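Local coordinates for Alpha/beta hydrolase family protein (Bacillus anthracis, PDB 3OOS), which probably acts as a hydrolase of the alpha/beta hydrolase fold, although its substrate is not established, at residues L200-R204 with Q205-K209. Numbering follows the deposited sequence.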
loop_
_atom_site.group_PDB
_atom_site.type_symbol
_atom_site.label_atom_id
_atom_site.label_comp_id
_atom_site.label_asym_id
_atom_site.label_seq_id
_atom_site.Cartn_x
_atom_site.Cartn_y
_atom_site.Cartn_z
ATOM N N LEU A 200 -7.602 4.649 8.860
ATOM C CA LEU A 200 -8.216 3.325 8.750
ATOM C C LEU A 200 -9.726 3.412 8.949
ATOM O O LEU A 200 -10.494 2.830 8.176
ATOM C CB LEU A 200 -7.604 2.344 9.756
ATOM C CG LEU A 200 -8.265 0.961 9.841
ATOM C CD1 LEU A 200 -8.105 0.178 8.532
ATOM C CD2 LEU A 200 -7.706 0.167 11.016
ATOM N N ASN A 201 -10.141 4.144 9.983
ATOM C CA ASN A 201 -11.563 4.362 10.239
ATOM C C ASN A 201 -12.260 4.987 9.045
ATOM O O ASN A 201 -13.337 4.545 8.656
ATOM C CB ASN A 201 -11.770 5.232 11.479
ATOM C CG ASN A 201 -11.485 4.490 12.763
ATOM O OD1 ASN A 201 -11.425 3.259 12.786
ATOM N ND2 ASN A 201 -11.309 5.236 13.846
ATOM N N TYR A 202 -11.638 6.000 8.450
ATOM C CA TYR A 202 -12.221 6.644 7.284
ATOM C C TYR A 202 -12.369 5.664 6.121
ATOM O O TYR A 202 -13.409 5.639 5.454
ATOM C CB TYR A 202 -11.428 7.881 6.852
ATOM C CG TYR A 202 -12.122 8.621 5.739
ATOM C CD1 TYR A 202 -13.076 9.601 6.014
ATOM C CD2 TYR A 202 -11.860 8.312 4.407
ATOM C CE1 TYR A 202 -13.732 10.272 4.985
ATOM C CE2 TYR A 202 -12.515 8.964 3.378
ATOM C CZ TYR A 202 -13.440 9.946 3.670
ATOM O OH TYR A 202 -14.080 10.592 2.641
ATOM N N PHE A 203 -11.340 4.856 5.880
ATOM C CA PHE A 203 -11.423 3.865 4.817
ATOM C C PHE A 203 -12.573 2.890 5.051
ATOM O O PHE A 203 -13.382 2.656 4.156
ATOM C CB PHE A 203 -10.114 3.091 4.634
ATOM C CG PHE A 203 -10.234 1.956 3.657
ATOM C CD1 PHE A 203 -10.380 2.213 2.295
ATOM C CD2 PHE A 203 -10.247 0.634 4.096
ATOM C CE1 PHE A 203 -10.511 1.172 1.381
ATOM C CE2 PHE A 203 -10.379 -0.414 3.191
ATOM C CZ PHE A 203 -10.511 -0.143 1.829
ATOM N N ARG A 204 -12.644 2.336 6.258
ATOM C CA ARG A 204 -13.623 1.291 6.556
ATOM C C ARG A 204 -15.057 1.808 6.636
ATOM O O ARG A 204 -15.984 1.139 6.175
ATOM C CB ARG A 204 -13.252 0.543 7.839
ATOM C CG ARG A 204 -11.939 -0.239 7.747
ATOM C CD ARG A 204 -11.867 -1.328 8.802
ATOM N NE ARG A 204 -12.830 -2.398 8.533
ATOM C CZ ARG A 204 -13.297 -3.245 9.445
ATOM N NH1 ARG A 204 -12.899 -3.164 10.709
ATOM N NH2 ARG A 204 -14.174 -4.175 9.090
ATOM N N GLN A 205 -15.227 3.005 7.196
ATOM C CA GLN A 205 -16.556 3.553 7.470
ATOM C C GLN A 205 -17.120 4.394 6.326
ATOM O O GLN A 205 -18.342 4.487 6.162
ATOM C CB GLN A 205 -16.540 4.364 8.769
ATOM C CG GLN A 205 -16.238 3.534 10.011
ATOM C CD GLN A 205 -15.687 4.363 11.158
ATOM O OE1 GLN A 205 -15.702 5.592 11.118
ATOM N NE2 GLN A 205 -15.190 3.686 12.186
ATOM N N VAL A 206 -16.239 5.011 5.539
ATOM C CA VAL A 206 -16.679 5.924 4.478
ATOM C C VAL A 206 -16.263 5.483 3.070
ATOM O O VAL A 206 -17.105 5.384 2.174
ATOM C CB VAL A 206 -16.208 7.383 4.751
ATOM C CG1 VAL A 206 -16.684 8.333 3.652
ATOM C CG2 VAL A 206 -16.701 7.859 6.115
ATOM N N GLU A 207 -14.972 5.223 2.885
ATOM C CA GLU A 207 -14.407 4.986 1.558
ATOM C C GLU A 207 -14.809 3.632 0.970
ATOM O O GLU A 207 -15.218 3.548 -0.196
ATOM C CB GLU A 207 -12.881 5.097 1.616
ATOM C CG GLU A 207 -12.208 5.142 0.253
ATOM C CD GLU A 207 -12.134 6.543 -0.324
ATOM O OE1 GLU A 207 -11.542 7.431 0.323
ATOM O OE2 GLU A 207 -12.651 6.755 -1.436
ATOM N N TYR A 208 -14.693 2.587 1.785
ATOM C CA TYR A 208 -14.880 1.204 1.339
ATOM C C TYR A 208 -16.200 0.950 0.598
ATOM O O TYR A 208 -16.202 0.328 -0.467
ATOM C CB TYR A 208 -14.729 0.224 2.516
ATOM C CG TYR A 208 -15.219 -1.170 2.189
ATOM C CD1 TYR A 208 -14.377 -2.105 1.583
ATOM C CD2 TYR A 208 -16.534 -1.544 2.462
ATOM C CE1 TYR A 208 -14.831 -3.380 1.268
ATOM C CE2 TYR A 208 -16.999 -2.811 2.150
ATOM C CZ TYR A 208 -16.143 -3.724 1.555
ATOM O OH TYR A 208 -16.615 -4.976 1.242
ATOM N N LYS A 209 -17.311 1.420 1.160
ATOM C CA LYS A 209 -18.635 1.118 0.602
ATOM C C LYS A 209 -18.855 1.683 -0.808
ATOM O O LYS A 209 -19.723 1.204 -1.542
ATOM C CB LYS A 209 -19.757 1.569 1.550
ATOM C CG LYS A 209 -19.790 3.059 1.822
ATOM C CD LYS A 209 -20.896 3.419 2.807
ATOM C CE LYS A 209 -21.003 4.924 2.982
ATOM N NZ LYS A 209 -21.373 5.607 1.708
HETATM O O HOH W 1 -17.603 1.966 4.104
#
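Val206 sits over one face of the Tyr202 ring. Val206 CB lies 3.9 Å from the centroid of the Tyr202 ring, 15° off the ring normal, which makes a CH-pi contact. Val206 CG1 reaches further out along the same face, 3.6 Å from Tyr202 CZ. Tyr202 has CG anti to its backbone N (chi1 -174°), and this carries the ring forward along the helix, with one face against Val206. Glu207 meets the same ring at its edge. Glu207 OE1 lies in the ring plane, 3.6 Å from Tyr202 CE2, and the same oxygen is hydrogen-bonded to the backbone N of Met74. A bend at chi2 (86°) turns the carboxylate toward the tyrosine. Glu207 CB also packs against Phe203 CD1 at 3.9 Å. The buried Phe203 ring has Tyr208 CB over one face, offset toward the rim, and touches Leu31 outside the helix. Asn201 and Gln205 run side by side, pointing the same way.

The backbone widens here. Tyr202 O accepts from both Val206 N and Glu207 N, the latter at 3.0 Å. Phe203 O then takes Tyr208 N, five residues on, at 2.7 Å. A water bridges Arg204 O and Lys209 N. The bonds from Glu207 N to Tyr202 O and from Tyr208 N to Phe203 O, both i to i+5, are characteristic of a pi-type turn, found here in the C-terminal part of helix 197-207 of this alpha/beta hydrolase fold.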